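Local coordinates for protein CurJ (PDB 5TZ6) that probably catalyses a vinylogous dehydration as the dehydratase domain of a curacin polyketide synthase module, here an inactive variant holding a hydroxy-acid ligand, at residues W189-V201 and D255-K267. The protein carries 1 engineered substitution. Numbering follows the deposited sequence.
Sequences WLGEGEVLCQMKV and DNDLLWCYTCGSK
W260, on strand 258-267, meets L196 and Q198 of the antiparallel strand 194-200 and W189 of the next strand, 185-190. Its CG stands anti to the carbonyl carbon, and the indole leans over the neighbouring strand. Q198 runs along one indole face because its CG is anti to the backbone N (chi1 -179°) and the chain stays extended beyond; CG lies 4.2 Å from the six-ring centroid, a CH-pi contact, and L258 CD2 rests on that face too. W189 CZ3 reaches the indole edge, 3.4 Å from W260 CZ3, the six-membered rings oblique with planes 42° apart. L196 CD1 touches W260 CE3 at 3.8 Å. Further along this face, Y262 OH donates to E194 OE2 (2.5 Å) on the anti side of the carboxylate, 16° out of its plane. On the reverse face M199 SD packs against C261 CB (3.7 Å), and V195 CG1 lies beside T263 CB. The hydrogen-bonded pairs V195-T263, C197-C261 and M199-L259 each form two backbone bonds. Q187 NE2 bonds to Q198 OE1, and W260 NE1 to Q284 OE1. In this hotdog-type dehydratase half, helix 151-157 packs on the W260-Y262 face, while strands 185-190 and 274-282 flank the pair within the sheet.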
loop_
_atom_site.group_PDB
_atom_site.type_symbol
_atom_site.label_atom_id
_atom_site.label_comp_id
_atom_site.label_asym_id
_atom_site.label_seq_id
_atom_site.Cartn_x
_atom_site.Cartn_y
_atom_site.Cartn_z
ATOM N N TRP A 189 -14.516 34.660 24.448
ATOM C CA TRP A 189 -15.655 35.375 25.010
ATOM C C TRP A 189 -16.624 34.359 25.586
ATOM O O TRP A 189 -17.061 33.444 24.878
ATOM C CB TRP A 189 -16.356 36.226 23.953
ATOM C CG TRP A 189 -15.540 37.368 23.496
ATOM C CD1 TRP A 189 -15.524 38.627 24.016
ATOM C CD2 TRP A 189 -14.617 37.369 22.405
ATOM N NE1 TRP A 189 -14.640 39.413 23.320
ATOM C CE2 TRP A 189 -14.070 38.664 22.324
ATOM C CE3 TRP A 189 -14.198 36.398 21.491
ATOM C CZ2 TRP A 189 -13.125 39.016 21.365
ATOM C CZ3 TRP A 189 -13.260 36.747 20.538
ATOM C CH2 TRP A 189 -12.733 38.046 20.481
ATOM N N LEU A 190 -16.955 34.515 26.859
ATOM C CA LEU A 190 -17.880 33.620 27.533
ATOM C C LEU A 190 -19.274 34.228 27.562
ATOM O O LEU A 190 -19.431 35.447 27.714
ATOM C CB LEU A 190 -17.428 33.322 28.964
ATOM C CG LEU A 190 -16.391 32.225 29.186
ATOM C CD1 LEU A 190 -16.080 32.122 30.666
ATOM C CD2 LEU A 190 -16.894 30.887 28.657
ATOM N N GLY A 191 -20.274 33.361 27.406
ATOM C CA GLY A 191 -21.672 33.668 27.604
ATOM C C GLY A 191 -22.275 32.699 28.604
ATOM O O GLY A 191 -21.580 32.112 29.440
ATOM N N GLU A 192 -23.583 32.509 28.488
ATOM C CA GLU A 192 -24.293 31.599 29.380
ATOM C C GLU A 192 -24.280 30.203 28.757
ATOM O O GLU A 192 -25.026 29.918 27.814
ATOM C CB GLU A 192 -25.709 32.094 29.642
ATOM C CG GLU A 192 -26.231 31.680 31.007
ATOM C CD GLU A 192 -25.196 31.879 32.107
ATOM O OE1 GLU A 192 -24.225 31.096 32.164
ATOM O OE2 GLU A 192 -25.348 32.825 32.907
ATOM N N GLY A 193 -23.432 29.323 29.289
ATOM C CA GLY A 193 -23.273 27.990 28.734
ATOM C C GLY A 193 -22.788 27.951 27.301
ATOM O O GLY A 193 -22.954 26.934 26.626
ATOM N N GLU A 194 -22.192 29.035 26.812
ATOM C CA GLU A 194 -21.702 29.109 25.444
ATOM C C GLU A 194 -20.403 29.904 25.436
ATOM O O GLU A 194 -20.160 30.728 26.321
ATOM C CB GLU A 194 -22.750 29.730 24.501
ATOM C CG GLU A 194 -23.123 31.170 24.829
ATOM C CD GLU A 194 -24.524 31.538 24.353
ATOM O OE1 GLU A 194 -25.152 32.428 24.972
ATOM O OE2 GLU A 194 -25.002 30.931 23.370
ATOM N N VAL A 195 -19.567 29.647 24.435
ATOM C CA VAL A 195 -18.270 30.301 24.320
ATOM C C VAL A 195 -17.969 30.550 22.849
ATOM O O VAL A 195 -18.284 29.721 21.989
ATOM C CB VAL A 195 -17.146 29.464 24.968
ATOM C CG1 VAL A 195 -16.918 28.183 24.184
ATOM C CG2 VAL A 195 -15.855 30.276 25.052
ATOM N N LEU A 196 -17.341 31.692 22.575
ATOM C CA LEU A 196 -16.912 32.081 21.238
ATOM C C LEU A 196 -15.414 32.343 21.263
ATOM O O LEU A 196 -14.948 33.232 21.984
ATOM C CB LEU A 196 -17.663 33.324 20.754
ATOM C CG LEU A 196 -17.124 33.986 19.481
ATOM C CD1 LEU A 196 -17.521 33.199 18.249
ATOM C CD2 LEU A 196 -17.598 35.432 19.372
ATOM N N CYS A 197 -14.664 31.550 20.508
ATOM C CA CYS A 197 -13.217 31.678 20.424
ATOM C C CYS A 197 -12.823 32.247 19.068
ATOM O O CYS A 197 -13.335 31.815 18.030
ATOM C CB CYS A 197 -12.534 30.329 20.635
ATOM S SG CYS A 197 -12.821 29.611 22.257
ATOM N N GLN A 198 -11.932 33.230 19.087
ATOM C CA GLN A 198 -11.225 33.659 17.894
ATOM C C GLN A 198 -9.917 32.891 17.801
ATOM O O GLN A 198 -9.183 32.784 18.796
ATOM C CB GLN A 198 -10.936 35.156 17.911
ATOM C CG GLN A 198 -10.222 35.602 16.652
ATOM C CD GLN A 198 -9.869 37.065 16.669
ATOM O OE1 GLN A 198 -9.126 37.523 17.536
ATOM N NE2 GLN A 198 -10.399 37.812 15.712
ATOM N N MET A 199 -9.621 32.395 16.599
ATOM C CA MET A 199 -8.474 31.539 16.342
ATOM C C MET A 199 -7.640 32.082 15.194
ATOM O O MET A 199 -8.177 32.575 14.196
ATOM C CB MET A 199 -8.905 30.116 16.002
ATOM C CG MET A 199 -9.204 29.276 17.214
ATOM S SD MET A 199 -10.519 28.102 16.909
ATOM C CE MET A 199 -10.320 27.019 18.323
ATOM N N LYS A 200 -6.323 31.981 15.351
ATOM C CA LYS A 200 -5.367 32.319 14.311
ATOM C C LYS A 200 -4.409 31.151 14.136
ATOM O O LYS A 200 -4.136 30.401 15.079
ATOM C CB LYS A 200 -4.568 33.589 14.643
ATOM C CG LYS A 200 -5.378 34.873 14.642
ATOM C CD LYS A 200 -4.492 36.071 14.969
ATOM C CE LYS A 200 -5.258 37.386 14.881
ATOM N NZ LYS A 200 -4.399 38.561 15.209
ATOM N N VAL A 201 -3.923 30.991 12.911
ATOM C CA VAL A 201 -3.029 29.891 12.562
ATOM C C VAL A 201 -1.683 30.146 13.230
ATOM O O VAL A 201 -1.082 31.212 13.021
ATOM C CB VAL A 201 -2.898 29.747 11.036
ATOM C CG1 VAL A 201 -2.636 31.091 10.412
ATOM C CG2 VAL A 201 -1.789 28.766 10.685
ATOM N N ASP A 255 -8.831 29.174 3.438
ATOM C CA ASP A 255 -7.588 29.924 3.288
ATOM C C ASP A 255 -7.371 30.924 4.418
ATOM O O ASP A 255 -6.278 31.492 4.523
ATOM C CB ASP A 255 -7.592 30.664 1.943
ATOM C CG ASP A 255 -6.354 31.528 1.737
ATOM O OD1 ASP A 255 -5.253 31.115 2.158
ATOM O OD2 ASP A 255 -6.484 32.632 1.159
ATOM N N ASN A 256 -8.368 31.133 5.275
ATOM C CA ASN A 256 -8.304 32.204 6.259
ATOM C C ASN A 256 -7.339 31.869 7.388
ATOM O O ASN A 256 -7.326 30.751 7.913
ATOM C CB ASN A 256 -9.692 32.491 6.833
ATOM C CG ASN A 256 -10.566 33.283 5.880
ATOM O OD1 ASN A 256 -10.213 33.484 4.717
ATOM N ND2 ASN A 256 -11.711 33.744 6.371
ATOM N N ASP A 257 -6.524 32.857 7.755
ATOM C CA ASP A 257 -5.700 32.781 8.952
ATOM C C ASP A 257 -6.483 33.058 10.227
ATOM O O ASP A 257 -5.967 32.795 11.319
ATOM C CB ASP A 257 -4.538 33.771 8.850
ATOM C CG ASP A 257 -3.523 33.378 7.795
ATOM O OD1 ASP A 257 -3.941 32.915 6.712
ATOM O OD2 ASP A 257 -2.310 33.538 8.044
ATOM N N LEU A 258 -7.703 33.587 10.121
ATOM C CA LEU A 258 -8.570 33.834 11.264
ATOM C C LEU A 258 -9.867 33.052 11.111
ATOM O O LEU A 258 -10.531 33.148 10.074
ATOM C CB LEU A 258 -8.859 35.331 11.408
ATOM C CG LEU A 258 -9.468 35.804 12.728
ATOM C CD1 LEU A 258 -9.358 37.322 12.845
ATOM C CD2 LEU A 258 -10.917 35.355 12.861
ATOM N N LEU A 259 -10.220 32.275 12.135
ATOM C CA LEU A 259 -11.485 31.551 12.149
ATOM C C LEU A 259 -12.205 31.812 13.463
ATOM O O LEU A 259 -11.604 32.259 14.445
ATOM C CB LEU A 259 -11.277 30.039 11.982
ATOM C CG LEU A 259 -10.457 29.565 10.786
ATOM C CD1 LEU A 259 -10.411 28.048 10.780
ATOM C CD2 LEU A 259 -11.022 30.107 9.474
ATOM N N TRP A 260 -13.505 31.521 13.478
ATOM C CA TRP A 260 -14.311 31.654 14.682
ATOM C C TRP A 260 -14.846 30.285 15.076
ATOM O O TRP A 260 -15.236 29.495 14.214
ATOM C CB TRP A 260 -15.476 32.623 14.476
ATOM C CG TRP A 260 -15.061 34.049 14.249
ATOM C CD1 TRP A 260 -14.956 34.689 13.047
ATOM C CD2 TRP A 260 -14.710 35.016 15.248
ATOM N NE1 TRP A 260 -14.557 35.989 13.236
ATOM C CE2 TRP A 260 -14.401 36.217 14.578
ATOM C CE3 TRP A 260 -14.628 34.984 16.643
ATOM C CZ2 TRP A 260 -14.017 37.370 15.253
ATOM C CZ3 TRP A 260 -14.249 36.128 17.312
ATOM C CH2 TRP A 260 -13.945 37.307 16.618
ATOM N N CYS A 261 -14.874 30.012 16.378
ATOM C CA CYS A 261 -15.340 28.736 16.902
ATOM C C CYS A 261 -16.383 28.987 17.982
ATOM O O CYS A 261 -16.057 29.513 19.051
ATOM C CB CYS A 261 -14.182 27.912 17.459
ATOM S SG CYS A 261 -14.735 26.364 18.176
ATOM N N TYR A 262 -17.621 28.584 17.723
ATOM C CA TYR A 262 -18.724 28.746 18.658
ATOM C C TYR A 262 -19.071 27.394 19.259
ATOM O O TYR A 262 -19.249 26.417 18.534
ATOM C CB TYR A 262 -19.941 29.349 17.959
ATOM C CG TYR A 262 -21.180 29.452 18.822
ATOM C CD1 TYR A 262 -21.171 30.184 20.001
ATOM C CD2 TYR A 262 -22.371 28.842 18.435
ATOM C CE1 TYR A 262 -22.305 30.286 20.786
ATOM C CE2 TYR A 262 -23.512 28.942 19.211
ATOM C CZ TYR A 262 -23.473 29.664 20.387
ATOM O OH TYR A 262 -24.603 29.767 21.166
ATOM N N THR A 263 -19.147 27.336 20.582
ATOM C CA THR A 263 -19.389 26.093 21.298
ATOM C C THR A 263 -20.481 26.324 22.325
ATOM O O THR A 263 -20.550 27.396 22.934
ATOM C CB THR A 263 -18.124 25.584 22.015
ATOM O OG1 THR A 263 -17.090 25.312 21.061
ATOM C CG2 THR A 263 -18.431 24.319 22.803
ATOM N N CYS A 264 -21.341 25.328 22.509
ATOM C CA CYS A 264 -22.302 25.373 23.604
ATOM C C CYS A 264 -22.480 23.971 24.154
ATOM O O CYS A 264 -22.331 22.985 23.434
ATOM C CB CYS A 264 -23.651 25.965 23.174
ATOM S SG CYS A 264 -24.151 25.553 21.504
ATOM N N GLY A 265 -22.775 23.885 25.440
ATOM C CA GLY A 265 -22.874 22.591 26.080
ATOM C C GLY A 265 -22.810 22.718 27.586
ATOM O O GLY A 265 -22.660 23.808 28.142
ATOM N N SER A 266 -22.934 21.566 28.236
ATOM C CA SER A 266 -22.917 21.517 29.691
ATOM C C SER A 266 -22.626 20.093 30.139
ATOM O O SER A 266 -22.551 19.164 29.329
ATOM C CB SER A 266 -24.240 22.016 30.279
ATOM O OG SER A 266 -25.326 21.234 29.814
ATOM N N LYS A 267 -22.418 19.944 31.444
ATOM C CA LYS A 267 -22.232 18.622 32.021
ATOM C C LYS A 267 -23.558 17.871 32.046
ATOM O O LYS A 267 -24.620 18.458 32.266
ATOM C CB LYS A 267 -21.667 18.732 33.436
ATOM C CG LYS A 267 -20.561 19.761 33.596
ATOM C CD LYS A 267 -19.904 19.644 34.963
ATOM C CE LYS A 267 -19.493 21.004 35.510
ATOM N NZ LYS A 267 -20.608 21.666 36.248
#